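Local atomic coordinates of proline dehydrogenase (PDB entry 3HAZ), a protein that probably oxidises proline to glutamate in two steps, joining an FAD-dependent proline dehydrogenase and an NAD-dependent aldehyde dehydrogenase in one chain. Residues E20-A23 with R24-A28; E73-A76 with L77-A81; R144-R148 with L149-A153; I236-L240 with S241-P245; Y476-V480 with P481-Q485. All coordinates share one frame; numbering follows the deposited sequence.

Overall arrangement
From the N terminus the five contacts follow one another in series; none nests in or crosses another, and each closes just a helical turn or a bend. Contact 1 lies on helix 18-28, packed on helix 369-384. Contact 2 sits on helix 71-85, and contact 3 at the junction of helices 140-149 and 151-168; these two touch, through Glu-73 with Arg-148 and Leu-77 with Leu-145. Contact 4 turns the chain out of strand 235-238 of the proline dehydrogenase barrel, near FAD. Contact 5 follows helix 469-473. Contacts 3 and 5 meet across subunits, with Lys-147 and Arg-148 against Pro-481 and Pro-479 of the second copy.

Contact 1 (E20-A23 with R24-A28); sequences EIAA and RLLPA
Arg-24 bends back along helix 18-28 toward Ile-21, one turn earlier. Its CG, anti to its own carbonyl carbon (chi1 -56°), rests 3.6 Å from Glu-20 O, and a bend about the CG-CD bond (chi3 -54°) swings the guanidinium over, so that Arg-24 NH2 approaches Ile-21 CG2 obliquely at 4.1 Å. The aliphatic part of the arginine thus runs along the backbone while its charged end stays on the exposed flank. Ile-21 uses the same methyl for its other neighbour: CG2 lies 3.5 Å from Leu-25 CD1, the two side chains side by side and pointing the same way. Behind them Ile-21 O is shared by two amides, taking Leu-25 N in the plane of its carbonyl at 3.0 Å and Arg-24 N from above it, so the donors do not compete for one direction. Ala-22, buried, pairs with Leu-26: Leu-26 N bonds to Ala-22 O at 3.0 Å, and the leucine side chain leans over that oxygen. Pro-27 has no N-H to give the turn before, and its CD stands 3.3 Å from Ala-23 O instead, which goes with a kink here. Ala-22, Leu-25 and Leu-26 pack on Met-371, Asn-375 and Leu-374 of helix 369-384. With Glu-20, Ala-23 and Arg-24 exposed, this is an amphipathic alpha-helix lying on the surface of the proline dehydrogenase part of the protein.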
loop_
_atom_site.group_PDB
_atom_site.type_symbol
_atom_site.label_atom_id
_atom_site.label_comp_id
_atom_site.label_asym_id
_atom_site.label_seq_id
_atom_site.Cartn_x
_atom_site.Cartn_y
_atom_site.Cartn_z
ATOM N N GLU A 20 7.573 22.233 -26.781
ATOM C CA GLU A 20 7.468 23.430 -27.610
ATOM C C GLU A 20 7.205 23.083 -29.074
ATOM O O GLU A 20 6.513 23.818 -29.780
ATOM C CB GLU A 20 8.729 24.286 -27.474
ATOM C CG GLU A 20 8.960 24.783 -26.049
ATOM C CD GLU A 20 10.200 25.647 -25.908
ATOM O OE1 GLU A 20 11.121 25.512 -26.743
ATOM O OE2 GLU A 20 10.253 26.458 -24.958
ATOM N N ILE A 21 7.766 21.968 -29.534
ATOM C CA ILE A 21 7.494 21.505 -30.894
ATOM C C ILE A 21 6.037 21.061 -30.988
ATOM O O ILE A 21 5.318 21.440 -31.912
ATOM C CB ILE A 21 8.449 20.361 -31.326
ATOM C CG1 ILE A 21 9.878 20.894 -31.477
ATOM C CG2 ILE A 21 7.989 19.739 -32.639
ATOM C CD1 ILE A 21 10.905 19.826 -31.784
ATOM N N ALA A 22 5.603 20.274 -30.007
ATOM C CA ALA A 22 4.221 19.813 -29.950
ATOM C C ALA A 22 3.230 20.979 -29.875
ATOM O O ALA A 22 2.108 20.877 -30.368
ATOM C CB ALA A 22 4.025 18.870 -28.767
ATOM N N ALA A 23 3.646 22.083 -29.261
ATOM C CA ALA A 23 2.773 23.246 -29.135
ATOM C C ALA A 23 2.489 23.859 -30.502
ATOM O O ALA A 23 1.493 24.557 -30.683
ATOM C CB ALA A 23 3.382 24.285 -28.186
ATOM N N ARG A 24 3.369 23.597 -31.463
ATOM C CA ARG A 24 3.167 24.073 -32.829
ATOM C C ARG A 24 2.430 23.029 -33.668
ATOM O O ARG A 24 1.467 23.352 -34.368
ATOM C CB ARG A 24 4.506 24.410 -33.495
ATOM C CG ARG A 24 5.372 25.414 -32.744
ATOM C CD ARG A 24 6.665 25.717 -33.507
ATOM N NE ARG A 24 7.418 24.506 -33.843
ATOM C CZ ARG A 24 7.457 23.956 -35.056
ATOM N NH1 ARG A 24 6.788 24.509 -36.061
ATOM N NH2 ARG A 24 8.165 22.852 -35.267
ATOM N N LEU A 25 2.881 21.778 -33.587
ATOM C CA LEU A 25 2.366 20.709 -34.445
ATOM C C LEU A 25 0.926 20.298 -34.148
ATOM O O LEU A 25 0.193 19.920 -35.060
ATOM C CB LEU A 25 3.265 19.467 -34.373
ATOM C CG LEU A 25 4.750 19.632 -34.691
ATOM C CD1 LEU A 25 5.447 18.286 -34.558
ATOM C CD2 LEU A 25 4.977 20.236 -36.080
ATOM N N LEU A 26 0.524 20.354 -32.881
ATOM C CA LEU A 26 -0.810 19.893 -32.500
ATOM C C LEU A 26 -1.942 20.727 -33.112
ATOM O O LEU A 26 -2.867 20.176 -33.708
ATOM C CB LEU A 26 -0.958 19.800 -30.977
ATOM C CG LEU A 26 -0.287 18.604 -30.294
ATOM C CD1 LEU A 26 -0.354 18.737 -28.779
ATOM C CD2 LEU A 26 -0.913 17.295 -30.731
ATOM N N PRO A 27 -1.881 22.058 -32.966
ATOM C CA PRO A 27 -2.956 22.852 -33.574
ATOM C C PRO A 27 -2.941 22.753 -35.096
ATOM O O PRO A 27 -3.997 22.621 -35.712
ATOM C CB PRO A 27 -2.635 24.285 -33.130
ATOM C CG PRO A 27 -1.770 24.127 -31.917
ATOM C CD PRO A 27 -0.976 22.878 -32.143
ATOM N N ALA A 28 -1.754 22.801 -35.690
ATOM C CA ALA A 28 -1.628 22.789 -37.145
ATOM C C ALA A 28 -2.100 21.478 -37.779
ATOM O O ALA A 28 -2.374 21.429 -38.979
ATOM C CB ALA A 28 -0.190 23.091 -37.558
#

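Contact 2 (E73-A76 with L77-A81); sequences EGLA and LMVLA
Leu-75 and Val-79, one turn apart on helix 71-85, lie side by side and point the same way, with Leu-75 CD2 3.9 Å from Val-79 CG2. The tighter packing is between side chains and backbone carbonyls. Val-79 CG2 sits 3.2 Å from Leu-75 O, placed there because this methyl stands beside the valine's own nitrogen while CG1 is anti to it (chi1 167°). Met-78 CG comes equally near, 3.2 Å from Gly-74 O, and Leu-77 CG is 3.3 Å from Glu-73 O. Regular bonds from each residue to the fourth before it run beneath these contacts, among them Met-78 N to Gly-74 O at 3.0 Å. Gly-74 has no side chain to meet the methionine, so Met-78 passes along bare backbone before its chain bends at the sulfur. This is a buried alpha-helix of the region related to the proline dehydrogenase DNA-binding domain, packed among helices 140-149, 151-168 and 452-463. The looser part lies toward Leu-80, and even there the surroundings are protein rather than solvent. Leu-80 keeps only its CB near the preceding turn, 3.5 Å from Ala-76 O. Its CG is anti to the backbone N (chi1 176°), which carries the branched end away from the Ala-76 carbonyl, to Leu-101 and Trp-123. On another flank Leu-75 and Met-78 reach Leu-460 and Leu-456 of helix 452-463.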
loop_
_atom_site.group_PDB
_atom_site.type_symbol
_atom_site.label_atom_id
_atom_site.label_comp_id
_atom_site.label_asym_id
_atom_site.label_seq_id
_atom_site.Cartn_x
_atom_site.Cartn_y
_atom_site.Cartn_z
ATOM N N GLU A 73 16.254 -15.071 -33.424
ATOM C CA GLU A 73 15.836 -16.326 -34.034
ATOM C C GLU A 73 15.454 -16.127 -35.495
ATOM O O GLU A 73 15.773 -16.952 -36.355
ATOM C CB GLU A 73 14.677 -16.936 -33.243
ATOM C CG GLU A 73 15.124 -17.503 -31.911
ATOM C CD GLU A 73 13.969 -17.873 -31.004
ATOM O OE1 GLU A 73 12.854 -17.337 -31.187
ATOM O OE2 GLU A 73 14.188 -18.700 -30.099
ATOM N N GLY A 74 14.769 -15.026 -35.770
ATOM C CA GLY A 74 14.441 -14.673 -37.134
ATOM C C GLY A 74 15.716 -14.518 -37.944
ATOM O O GLY A 74 15.815 -15.008 -39.067
ATOM N N LEU A 75 16.695 -13.824 -37.373
ATOM C CA LEU A 75 17.956 -13.580 -38.064
ATOM C C LEU A 75 18.671 -14.888 -38.376
ATOM O O LEU A 75 19.146 -15.090 -39.494
ATOM C CB LEU A 75 18.869 -12.650 -37.248
ATOM C CG LEU A 75 20.148 -12.237 -37.994
ATOM C CD1 LEU A 75 20.506 -10.781 -37.737
ATOM C CD2 LEU A 75 21.313 -13.156 -37.642
ATOM N N ALA A 76 18.739 -15.779 -37.391
ATOM C CA ALA A 76 19.452 -17.042 -37.569
ATOM C C ALA A 76 18.814 -17.904 -38.661
ATOM O O ALA A 76 19.516 -18.563 -39.430
ATOM C CB ALA A 76 19.533 -17.813 -36.251
ATOM N N LEU A 77 17.487 -17.898 -38.736
ATOM C CA LEU A 77 16.798 -18.727 -39.717
ATOM C C LEU A 77 16.928 -18.143 -41.126
ATOM O O LEU A 77 17.044 -18.879 -42.104
ATOM C CB LEU A 77 15.330 -18.923 -39.336
ATOM C CG LEU A 77 15.096 -19.705 -38.038
ATOM C CD1 LEU A 77 13.611 -19.908 -37.799
ATOM C CD2 LEU A 77 15.826 -21.041 -38.053
ATOM N N MET A 78 16.924 -16.819 -41.220
ATOM C CA MET A 78 17.115 -16.147 -42.504
ATOM C C MET A 78 18.525 -16.357 -43.050
ATOM O O MET A 78 18.727 -16.471 -44.260
ATOM C CB MET A 78 16.806 -14.651 -42.371
ATOM C CG MET A 78 15.316 -14.359 -42.140
ATOM S SD MET A 78 14.982 -12.603 -41.891
ATOM C CE MET A 78 14.795 -12.042 -43.583
ATOM N N VAL A 79 19.499 -16.401 -42.148
ATOM C CA VAL A 79 20.874 -16.681 -42.529
ATOM C C VAL A 79 20.996 -18.118 -43.017
ATOM O O VAL A 79 21.599 -18.382 -44.053
ATOM C CB VAL A 79 21.845 -16.441 -41.352
ATOM C CG1 VAL A 79 23.224 -17.040 -41.652
ATOM C CG2 VAL A 79 21.956 -14.954 -41.060
ATOM N N LEU A 80 20.428 -19.050 -42.261
ATOM C CA LEU A 80 20.436 -20.445 -42.670
ATOM C C LEU A 80 19.702 -20.590 -44.011
ATOM O O LEU A 80 20.136 -21.331 -44.891
ATOM C CB LEU A 80 19.776 -21.316 -41.599
ATOM C CG LEU A 80 19.629 -22.799 -41.936
ATOM C CD1 LEU A 80 20.990 -23.411 -42.284
ATOM C CD2 LEU A 80 18.974 -23.554 -40.790
ATOM N N ALA A 81 18.589 -19.872 -44.158
ATOM C CA ALA A 81 17.816 -19.892 -45.399
ATOM C C ALA A 81 18.666 -19.490 -46.604
ATOM O O ALA A 81 18.649 -20.171 -47.627
ATOM C CB ALA A 81 16.571 -19.003 -45.288
#

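Contact 3 (R144-R148 with L149-A153); sequences RLVKR and LGAPA
Leu-149 and Gly-150 give their amides to Leu-145 O and Val-146 O, finishing helix 140-149, before Gly-150 turns to positive phi (98°) and starts helix 151-168 from its N-cap position. The first bond, Leu-149 N to Leu-145 O at 2.8 Å, is nearly straight; the second, Gly-150 N to Val-146 O at 2.7 Å, is clearly bent, as the chain is already leaving the helix. Leu-145 and Leu-149 lie side by side, pointing the same way, with Leu-145 CD1 3.8 Å from Leu-149 CD1. Val-146 spans the bend to the next helix: its CG1, anti to its own nitrogen, lies 3.9 Å from Ala-151 N and 4.2 Å from Ala-151 CB. Arg-148 bends at chi3 (80°), and its guanidinium comes obliquely toward Leu-149 while Arg-148 NH2 forms a salt bridge to Glu-73 OE2 on helix 71-85, which ties the end of one helix to the flank of another. Glycine brings no side chain to the start of helix 151-168, and Ala-151 N bonds instead to Glu-48 OE2 of the second subunit. That carboxylate receives an N-H at the first turn of a helix, where the helix dipole would probably favour its charged form.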
loop_
_atom_site.group_PDB
_atom_site.type_symbol
_atom_site.label_atom_id
_atom_site.label_comp_id
_atom_site.label_asym_id
_atom_site.label_seq_id
_atom_site.Cartn_x
_atom_site.Cartn_y
_atom_site.Cartn_z
ATOM N N ARG A 144 17.861 -24.136 -29.217
ATOM C CA ARG A 144 16.880 -23.573 -28.297
ATOM C C ARG A 144 15.521 -23.461 -28.991
ATOM O O ARG A 144 14.480 -23.717 -28.389
ATOM C CB ARG A 144 17.342 -22.221 -27.752
ATOM C CG ARG A 144 18.431 -22.324 -26.682
ATOM C CD ARG A 144 18.732 -20.959 -26.056
ATOM N NE ARG A 144 19.717 -21.050 -24.983
ATOM C CZ ARG A 144 19.971 -20.080 -24.109
ATOM N NH1 ARG A 144 20.887 -20.257 -23.169
ATOM N NH2 ARG A 144 19.310 -18.932 -24.169
ATOM N N LEU A 145 15.548 -23.095 -30.267
ATOM C CA LEU A 145 14.340 -23.024 -31.077
ATOM C C LEU A 145 13.703 -24.407 -31.211
ATOM O O LEU A 145 12.482 -24.553 -31.135
ATOM C CB LEU A 145 14.682 -22.466 -32.454
ATOM C CG LEU A 145 13.615 -21.682 -33.208
ATOM C CD1 LEU A 145 12.906 -20.704 -32.288
ATOM C CD2 LEU A 145 14.272 -20.955 -34.370
ATOM N N VAL A 146 14.541 -25.422 -31.393
ATOM C CA VAL A 146 14.064 -26.792 -31.560
ATOM C C VAL A 146 13.406 -27.296 -30.279
ATOM O O VAL A 146 12.349 -27.919 -30.315
ATOM C CB VAL A 146 15.211 -27.748 -31.981
ATOM C CG1 VAL A 146 14.822 -29.201 -31.739
ATOM C CG2 VAL A 146 15.574 -27.526 -33.444
ATOM N N LYS A 147 14.036 -27.018 -29.146
ATOM C CA LYS A 147 13.482 -27.396 -27.857
ATOM C C LYS A 147 12.108 -26.749 -27.645
ATOM O O LYS A 147 11.194 -27.378 -27.115
ATOM C CB LYS A 147 14.460 -27.026 -26.733
ATOM C CG LYS A 147 13.976 -27.344 -25.323
ATOM C CD LYS A 147 15.115 -27.197 -24.313
ATOM C CE LYS A 147 14.647 -27.402 -22.876
ATOM N NZ LYS A 147 14.019 -26.174 -22.289
ATOM N N ARG A 148 11.955 -25.507 -28.092
ATOM C CA ARG A 148 10.725 -24.764 -27.849
ATOM C C ARG A 148 9.595 -25.123 -28.816
ATOM O O ARG A 148 8.461 -25.330 -28.395
ATOM C CB ARG A 148 10.981 -23.258 -27.895
ATOM C CG ARG A 148 9.865 -22.456 -27.256
ATOM C CD ARG A 148 10.180 -20.971 -27.193
ATOM N NE ARG A 148 9.947 -20.304 -28.471
ATOM C CZ ARG A 148 10.905 -19.770 -29.219
ATOM N NH1 ARG A 148 10.600 -19.182 -30.371
ATOM N NH2 ARG A 148 12.167 -19.823 -28.809
ATOM N N LEU A 149 9.911 -25.187 -30.107
ATOM C CA LEU A 149 8.906 -25.411 -31.140
ATOM C C LEU A 149 8.830 -26.867 -31.604
ATOM O O LEU A 149 7.783 -27.320 -32.061
ATOM C CB LEU A 149 9.181 -24.511 -32.350
ATOM C CG LEU A 149 9.121 -22.990 -32.186
ATOM C CD1 LEU A 149 9.614 -22.302 -33.451
ATOM C CD2 LEU A 149 7.715 -22.524 -31.843
ATOM N N GLY A 150 9.939 -27.594 -31.483
ATOM C CA GLY A 150 10.056 -28.923 -32.061
ATOM C C GLY A 150 10.789 -28.821 -33.387
ATOM O O GLY A 150 10.706 -27.797 -34.067
ATOM N N ALA A 151 11.517 -29.871 -33.757
ATOM C CA ALA A 151 12.289 -29.848 -35.001
ATOM C C ALA A 151 11.433 -29.623 -36.257
ATOM O O ALA A 151 11.816 -28.850 -37.138
ATOM C CB ALA A 151 13.135 -31.111 -35.137
ATOM N N PRO A 152 10.273 -30.298 -36.353
ATOM C CA PRO A 152 9.458 -30.095 -37.560
ATOM C C PRO A 152 9.026 -28.639 -37.794
ATOM O O PRO A 152 9.048 -28.169 -38.936
ATOM C CB PRO A 152 8.248 -31.015 -37.327
ATOM C CG PRO A 152 8.798 -32.124 -36.480
ATOM C CD PRO A 152 9.791 -31.440 -35.547
ATOM N N ALA A 153 8.657 -27.925 -36.736
ATOM C CA ALA A 153 8.258 -26.530 -36.905
ATOM C C ALA A 153 9.449 -25.663 -37.332
ATOM O O ALA A 153 9.291 -24.707 -38.090
ATOM C CB ALA A 153 7.618 -25.984 -35.624
#

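Contact 4 (I236-L240 with S241-P245); sequences ISVKL and SALHP. With SO4 (sulfate ion), chain K.
Ser-241 OG, 4.4 Å from Lys-239 CB across the turn, is gripped from elsewhere by Gly-200 N and Glu-282 OE1. Its chi1 of 73° sets the hydroxyl between the serine's own nitrogen and carbonyl carbon. The segment is a strand-to-helix turn of the proline dehydrogenase TIM barrel: strand 235-238 runs out at the end of the barrel where FAD binds, and a short helical turn follows. That turn is made by bonds to the third residue before, as in a 3-10 helix. Ala-242 N meets Lys-239 O at 2.9 Å and Leu-243 N meets Leu-240 O at 3.0 Å, each donor standing well above the carbonyl plane. Lys-239 carries its amine into the barrel, its side chain about 5 Å from FAD at the nearest atoms. Lys-239 NZ is held by a salt bridge to Asp-280 and makes a weak 3.4 Å bond to O4 of a sulfate, probably from the crystallisation liquor, that also binds Arg-458. Nearby, Ser-237 OG bonds to Arg-341, an FAD-binding residue. Away from the lysine's amine the turn folds back on the strand. Val-238 and Leu-243 cross at about a right angle, with Val-238 CG1 3.8 Å from Leu-243 CD1.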
loop_
_atom_site.group_PDB
_atom_site.type_symbol
_atom_site.label_atom_id
_atom_site.label_comp_id
_atom_site.label_asym_id
_atom_site.label_seq_id
_atom_site.Cartn_x
_atom_site.Cartn_y
_atom_site.Cartn_z
ATOM N N ILE A 236 18.495 4.417 -57.406
ATOM C CA ILE A 236 19.451 3.701 -56.586
ATOM C C ILE A 236 19.642 4.471 -55.285
ATOM O O ILE A 236 19.658 5.704 -55.288
ATOM C CB ILE A 236 20.800 3.534 -57.323
ATOM C CG1 ILE A 236 21.737 2.612 -56.540
ATOM C CG2 ILE A 236 21.452 4.898 -57.590
ATOM C CD1 ILE A 236 22.939 2.146 -57.354
ATOM N N SER A 237 19.760 3.739 -54.178
ATOM C CA SER A 237 20.025 4.332 -52.872
ATOM C C SER A 237 21.474 4.102 -52.481
ATOM O O SER A 237 22.004 3.000 -52.649
ATOM C CB SER A 237 19.120 3.726 -51.794
ATOM O OG SER A 237 17.823 4.275 -51.849
ATOM N N VAL A 238 22.092 5.147 -51.938
ATOM C CA VAL A 238 23.511 5.147 -51.614
ATOM C C VAL A 238 23.727 5.659 -50.194
ATOM O O VAL A 238 23.009 6.550 -49.744
ATOM C CB VAL A 238 24.272 6.038 -52.615
ATOM C CG1 VAL A 238 25.571 6.540 -52.024
ATOM C CG2 VAL A 238 24.500 5.281 -53.923
ATOM N N LYS A 239 24.702 5.082 -49.490
ATOM C CA LYS A 239 25.050 5.509 -48.133
ATOM C C LYS A 239 26.453 6.104 -48.056
ATOM O O LYS A 239 27.436 5.460 -48.429
ATOM C CB LYS A 239 24.948 4.337 -47.154
ATOM C CG LYS A 239 23.539 4.050 -46.655
ATOM C CD LYS A 239 23.545 2.875 -45.689
ATOM C CE LYS A 239 22.158 2.622 -45.113
ATOM N NZ LYS A 239 21.161 2.405 -46.189
ATOM N N LEU A 240 26.550 7.331 -47.560
ATOM C CA LEU A 240 27.857 7.977 -47.436
ATOM C C LEU A 240 28.832 7.150 -46.604
ATOM O O LEU A 240 30.019 7.128 -46.903
ATOM C CB LEU A 240 27.722 9.384 -46.852
ATOM C CG LEU A 240 26.802 10.292 -47.672
ATOM C CD1 LEU A 240 26.662 11.674 -47.056
ATOM C CD2 LEU A 240 27.318 10.384 -49.103
ATOM N N SER A 241 28.346 6.463 -45.568
ATOM C CA SER A 241 29.256 5.701 -44.707
ATOM C C SER A 241 29.882 4.526 -45.463
ATOM O O SER A 241 30.929 4.019 -45.075
ATOM C CB SER A 241 28.562 5.219 -43.423
ATOM O OG SER A 241 27.654 4.153 -43.680
ATOM N N ALA A 242 29.228 4.088 -46.533
ATOM C CA ALA A 242 29.772 3.012 -47.358
ATOM C C ALA A 242 30.939 3.503 -48.218
ATOM O O ALA A 242 31.805 2.719 -48.615
ATOM C CB ALA A 242 28.677 2.418 -48.241
ATOM N N LEU A 243 30.966 4.806 -48.483
ATOM C CA LEU A 243 31.931 5.389 -49.416
ATOM C C LEU A 243 33.163 6.003 -48.760
ATOM O O LEU A 243 34.071 6.478 -49.454
ATOM C CB LEU A 243 31.243 6.440 -50.281
ATOM C CG LEU A 243 30.201 5.861 -51.236
ATOM C CD1 LEU A 243 29.295 6.957 -51.759
ATOM C CD2 LEU A 243 30.887 5.104 -52.374
ATOM N N HIS A 244 33.190 6.006 -47.432
ATOM C CA HIS A 244 34.327 6.545 -46.692
ATOM C C HIS A 244 34.484 5.809 -45.353
ATOM O O HIS A 244 33.500 5.600 -44.648
ATOM C CB HIS A 244 34.152 8.047 -46.463
ATOM C CG HIS A 244 35.424 8.748 -46.106
ATOM N ND1 HIS A 244 35.969 8.699 -44.842
ATOM C CD2 HIS A 244 36.274 9.490 -46.854
ATOM C CE1 HIS A 244 37.096 9.389 -44.823
ATOM N NE2 HIS A 244 37.301 9.882 -46.032
ATOM N N PRO A 245 35.724 5.409 -45.017
ATOM C CA PRO A 245 36.056 4.551 -43.869
ATOM C C PRO A 245 36.099 5.284 -42.519
ATOM O O PRO A 245 36.075 4.629 -41.476
ATOM C CB PRO A 245 37.463 4.023 -44.207
ATOM C CG PRO A 245 37.907 4.740 -45.464
ATOM C CD PRO A 245 36.931 5.840 -45.743
HETATM S S SO4 K . 17.280 1.873 -44.524
HETATM O O1 SO4 K . 15.972 2.111 -45.128
HETATM O O2 SO4 K . 17.088 1.615 -43.102
HETATM O O3 SO4 K . 17.907 0.712 -45.153
HETATM O O4 SO4 K . 18.131 3.048 -44.712
#

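Contact 5 (Y476-V480 with P481-Q485); sequences YRVPV and PALLQ. With SO4 (sulfate ion), chain I.
Val-478 and Leu-483 cross at about a right angle, Val-478 CG1 meeting Leu-483 CD2 at 3.7 Å. The same methyl, anti to the valine's nitrogen (chi1 179°), also reaches Ala-482 CB at 3.9 Å. Leu-483 ends a short helical turn, 480-483, and Val-478 precedes it; a proline sits in the first turn, where no N-H is needed. Ala-482 N bonds to Pro-479 O at 2.9 Å from above the carbonyl plane, and a weak bond joins Leu-483 N to Val-480 O. Val-480 and Pro-481 are likewise set about perpendicular, and the short approach of Val-480 CB to Pro-481 CD, 3.4 Å, comes with the peptide bond between them. Leu-483 presses on the FAD-binding residue Phe-469, while Tyr-476 meets the ring of Phe-67 of the second subunit. Away from this turn Arg-477, paired with Asp-475, turns a guanidinium edge to a sulfate, probably from the crystallisation liquor: NH1 reaches O4 weakly, and Arg-477 NH2 meets sulfate O1 in plane at 3.0 Å in an almost straight bond (178°).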
loop_
_atom_site.group_PDB
_atom_site.type_symbol
_atom_site.label_atom_id
_atom_site.label_comp_id
_atom_site.label_asym_id
_atom_site.label_seq_id
_atom_site.Cartn_x
_atom_site.Cartn_y
_atom_site.Cartn_z
ATOM N N TYR A 476 -4.428 -9.694 -35.644
ATOM C CA TYR A 476 -5.877 -9.502 -35.723
ATOM C C TYR A 476 -6.547 -9.177 -34.386
ATOM O O TYR A 476 -7.747 -8.918 -34.334
ATOM C CB TYR A 476 -6.558 -10.692 -36.407
ATOM C CG TYR A 476 -6.312 -10.748 -37.899
ATOM C CD1 TYR A 476 -5.772 -9.659 -38.575
ATOM C CD2 TYR A 476 -6.646 -11.874 -38.637
ATOM C CE1 TYR A 476 -5.551 -9.704 -39.943
ATOM C CE2 TYR A 476 -6.437 -11.925 -40.005
ATOM C CZ TYR A 476 -5.888 -10.840 -40.652
ATOM O OH TYR A 476 -5.676 -10.896 -42.010
ATOM N N ARG A 477 -5.773 -9.174 -33.307
ATOM C CA ARG A 477 -6.299 -8.714 -32.030
ATOM C C ARG A 477 -6.483 -7.208 -32.072
ATOM O O ARG A 477 -7.290 -6.654 -31.327
ATOM C CB ARG A 477 -5.360 -9.084 -30.880
ATOM C CG ARG A 477 -5.391 -10.550 -30.480
ATOM C CD ARG A 477 -4.259 -10.862 -29.514
ATOM N NE ARG A 477 -2.962 -10.540 -30.100
ATOM C CZ ARG A 477 -1.807 -10.606 -29.446
ATOM N NH1 ARG A 477 -0.678 -10.296 -30.064
ATOM N NH2 ARG A 477 -1.784 -10.983 -28.175
ATOM N N VAL A 478 -5.721 -6.544 -32.935
ATOM C CA VAL A 478 -5.793 -5.092 -33.040
ATOM C C VAL A 478 -6.890 -4.697 -34.014
ATOM O O VAL A 478 -6.793 -4.990 -35.204
ATOM C CB VAL A 478 -4.453 -4.493 -33.515
ATOM C CG1 VAL A 478 -4.566 -2.981 -33.646
ATOM C CG2 VAL A 478 -3.325 -4.879 -32.556
ATOM N N PRO A 479 -7.940 -4.035 -33.509
ATOM C CA PRO A 479 -9.088 -3.643 -34.332
ATOM C C PRO A 479 -8.687 -2.579 -35.340
ATOM O O PRO A 479 -7.811 -1.767 -35.054
ATOM C CB PRO A 479 -10.073 -3.044 -33.315
ATOM C CG PRO A 479 -9.574 -3.475 -31.968
ATOM C CD PRO A 479 -8.095 -3.613 -32.107
ATOM N N VAL A 480 -9.325 -2.582 -36.504
ATOM C CA VAL A 480 -9.047 -1.578 -37.520
ATOM C C VAL A 480 -9.104 -0.147 -36.966
ATOM O O VAL A 480 -8.211 0.659 -37.230
ATOM C CB VAL A 480 -9.989 -1.724 -38.725
ATOM C CG1 VAL A 480 -9.801 -0.563 -39.695
ATOM C CG2 VAL A 480 -9.750 -3.062 -39.422
ATOM N N PRO A 481 -10.146 0.175 -36.184
ATOM C CA PRO A 481 -10.224 1.550 -35.678
ATOM C C PRO A 481 -9.005 1.955 -34.846
ATOM O O PRO A 481 -8.669 3.138 -34.806
ATOM C CB PRO A 481 -11.494 1.530 -34.821
ATOM C CG PRO A 481 -12.324 0.430 -35.424
ATOM C CD PRO A 481 -11.329 -0.619 -35.805
ATOM N N ALA A 482 -8.348 0.989 -34.210
ATOM C CA ALA A 482 -7.153 1.264 -33.415
ATOM C C ALA A 482 -5.971 1.728 -34.274
ATOM O O ALA A 482 -5.172 2.569 -33.855
ATOM C CB ALA A 482 -6.765 0.038 -32.599
ATOM N N LEU A 483 -5.857 1.165 -35.469
ATOM C CA LEU A 483 -4.793 1.544 -36.388
ATOM C C LEU A 483 -5.053 2.938 -36.943
ATOM O O LEU A 483 -4.173 3.547 -37.557
ATOM C CB LEU A 483 -4.703 0.533 -37.530
ATOM C CG LEU A 483 -4.548 -0.929 -37.105
ATOM C CD1 LEU A 483 -4.819 -1.851 -38.274
ATOM C CD2 LEU A 483 -3.161 -1.190 -36.527
ATOM N N LEU A 484 -6.261 3.441 -36.704
ATOM C CA LEU A 484 -6.725 4.687 -37.310
ATOM C C LEU A 484 -6.728 5.871 -36.351
ATOM O O LEU A 484 -7.141 6.973 -36.717
ATOM C CB LEU A 484 -8.131 4.498 -37.875
ATOM C CG LEU A 484 -8.227 3.598 -39.104
ATOM C CD1 LEU A 484 -9.609 3.699 -39.729
ATOM C CD2 LEU A 484 -7.152 3.987 -40.101
ATOM N N GLN A 485 -6.287 5.639 -35.123
ATOM C CA GLN A 485 -6.208 6.711 -34.143
ATOM C C GLN A 485 -5.304 7.809 -34.683
ATOM O O GLN A 485 -4.187 7.535 -35.127
ATOM C CB GLN A 485 -5.635 6.184 -32.827
ATOM C CG GLN A 485 -5.511 7.238 -31.735
ATOM C CD GLN A 485 -4.448 6.893 -30.706
ATOM O OE1 GLN A 485 -4.629 7.118 -29.507
ATOM N NE2 GLN A 485 -3.328 6.340 -31.171
HETATM S S SO4 I . 1.944 -11.497 -27.562
HETATM O O1 SO4 I . 0.822 -11.054 -26.737
HETATM O O2 SO4 I . 3.087 -11.779 -26.698
HETATM O O3 SO4 I . 1.580 -12.710 -28.293
HETATM O O4 SO4 I . 2.300 -10.450 -28.519
#